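Local coordinates for protein glutamate racemase (Francisella tularensis subsp. tularensis, PDB 3OUT) that belongs to the Asp/Glu/hydantoin racemase family and builds a pocket between two alpha/beta domains in which D-glutamic acid is bound, at residues V97-V100 / I101-G104. Sequence-based numbering, arbitrary orientation.
Sequences VIDV and ITAG
Asp99 N-caps helix 100-106, gripping Thr102 where the outermost strand of a parallel sheet, 97-99, runs straight into the helix. The carboxylate accepts two hydrogen bonds from Thr102, one from its backbone N and one from its side chain. Asp99 OD2 accepts from Thr102 N at 2.9 Å, a nearly straight bond (165°) that arrives from above the carboxylate plane. The other oxygen, OD1, accepts from Thr102 OG1 on its syn side at 2.6 Å, so both oxygens are held and the rotation of the group is fixed. Threonine suits this place because its hydroxyl, beside its own backbone N (chi1 -60°), lets one residue offer both donors. Aspartate suits the cap because its short chain, with CG between the backbone N and carbonyl carbon (chi1 73°), brings the carboxylate to the N-terminal end of the helix; Lys85 adds a weak, long ion pair. The negative charge probably also interacts favourably with the helix N-terminus.

Backbone bonds continue the turn: Ala103 N donates to Asp99 O at 3.3 Å, and Gly104 N to Val100 O at 2.9 Å.

Apolar groups fit the buried flanks. Val100 and Ile101 both reach helix 78-92, and Ile101 also meets helix 127-135. Val100, whose side chain lies about 6 Å from the bound D-glutamic acid, shares Ala211 of helix 208-221 with Ala103. The small methyl of Ala103 packs on Ala211 and Gln210; its CB sits 3.4 Å from Val100 O.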
ATOM      1  N   VAL B  97       3.389  22.610  10.811  1.00 13.02           N
ATOM      2  CA  VAL B  97       3.527  21.276  11.364  1.00 11.93           C
ATOM      3  C   VAL B  97       4.238  21.363  12.704  1.00 12.63           C
ATOM      4  O   VAL B  97       5.382  21.866  12.790  1.00 13.13           O
ATOM      5  CB  VAL B  97       4.339  20.366  10.404  1.00 11.61           C
ATOM      6  CG1 VAL B  97       4.507  18.986  10.998  1.00 13.23           C
ATOM      7  CG2 VAL B  97       3.682  20.314   9.028  1.00 11.69           C
ATOM      8  N   ILE B  98       3.572  20.870  13.743  1.00 10.01           N
ATOM      9  CA  ILE B  98       4.108  20.762  15.081  1.00 11.06           C
ATOM     10  C   ILE B  98       4.427  19.288  15.283  1.00 10.67           C
ATOM     11  O   ILE B  98       3.691  18.446  14.804  1.00 10.42           O
ATOM     12  CB  ILE B  98       3.037  21.178  16.122  1.00 11.48           C
ATOM     13  CG1 ILE B  98       2.625  22.663  15.994  1.00 15.75           C
ATOM     14  CG2 ILE B  98       3.470  20.834  17.532  1.00 12.64           C
ATOM     15  CD1 ILE B  98       3.737  23.597  16.220  1.00 19.04           C
ATOM     16  N   ASP B  99       5.492  18.954  15.989  1.00  9.32           N
ATOM     17  CA  ASP B  99       5.853  17.516  16.190  1.00  9.22           C
ATOM     18  C   ASP B  99       6.219  17.227  17.634  1.00  9.08           C
ATOM     19  O   ASP B  99       6.694  18.108  18.359  1.00  8.91           O
ATOM     20  CB  ASP B  99       6.970  17.062  15.265  1.00  9.95           C
ATOM     21  CG  ASP B  99       8.297  17.601  15.660  1.00 11.04           C
ATOM     22  OD1 ASP B  99       8.587  18.785  15.345  1.00 11.25           O
ATOM     23  OD2 ASP B  99       9.031  16.873  16.348  1.00 10.60           O
ATOM     24  N   VAL B 100       5.994  15.989  18.061  1.00  8.89           N
ATOM     25  CA  VAL B 100       6.187  15.619  19.469  1.00  8.48           C
ATOM     26  C   VAL B 100       7.645  15.590  19.907  1.00  8.41           C
ATOM     27  O   VAL B 100       7.909  15.769  21.091  1.00  9.50           O
ATOM     28  CB  VAL B 100       5.532  14.267  19.847  1.00  9.14           C
ATOM     29  CG1 VAL B 100       4.030  14.419  19.963  1.00 11.97           C
ATOM     30  CG2 VAL B 100       5.892  13.073  18.838  1.00  8.71           C
ATOM     31  N   ILE B 101       8.607  15.379  19.002  1.00  8.09           N
ATOM     32  CA  ILE B 101      10.004  15.402  19.398  1.00  8.32           C
ATOM     33  C   ILE B 101      10.415  16.831  19.744  1.00  8.13           C
ATOM     34  O   ILE B 101      11.081  17.042  20.759  1.00  8.85           O
ATOM     35  CB  ILE B 101      10.926  14.752  18.352  1.00  7.56           C
ATOM     36  CG1 ILE B 101      10.596  13.260  18.230  1.00 10.04           C
ATOM     37  CG2 ILE B 101      12.409  14.959  18.701  1.00  8.81           C
ATOM     38  CD1 ILE B 101      11.503  12.494  17.291  1.00  7.84           C
ATOM     39  N   THR B 102       9.999  17.800  18.928  1.00  8.12           N
ATOM     40  CA  THR B 102      10.234  19.225  19.291  1.00  8.16           C
ATOM     41  C   THR B 102       9.678  19.540  20.669  1.00  9.02           C
ATOM     42  O   THR B 102      10.325  20.237  21.468  1.00  9.88           O
ATOM     43  CB  THR B 102       9.642  20.167  18.205  1.00  8.86           C
ATOM     44  OG1 THR B 102      10.276  19.874  16.950  1.00 10.32           O
ATOM     45  CG2 THR B 102       9.831  21.636  18.564  1.00 10.92           C
ATOM     46  N   ALA B 103       8.498  19.045  20.958  1.00  8.67           N
ATOM     47  CA  ALA B 103       7.888  19.208  22.282  1.00  9.52           C
ATOM     48  C   ALA B 103       8.731  18.583  23.391  1.00  9.80           C
ATOM     49  O   ALA B 103       8.991  19.208  24.420  1.00 11.34           O
ATOM     50  CB  ALA B 103       6.467  18.619  22.290  1.00  9.70           C
ATOM     51  N   GLY B 104       9.160  17.332  23.197  1.00  9.67           N
ATOM     52  CA  GLY B 104      10.012  16.678  24.194  1.00  9.35           C
ATOM     53  C   GLY B 104      11.300  17.433  24.462  1.00  8.84           C
ATOM     54  O   GLY B 104      11.721  17.562  25.620  1.00 10.12           O
TER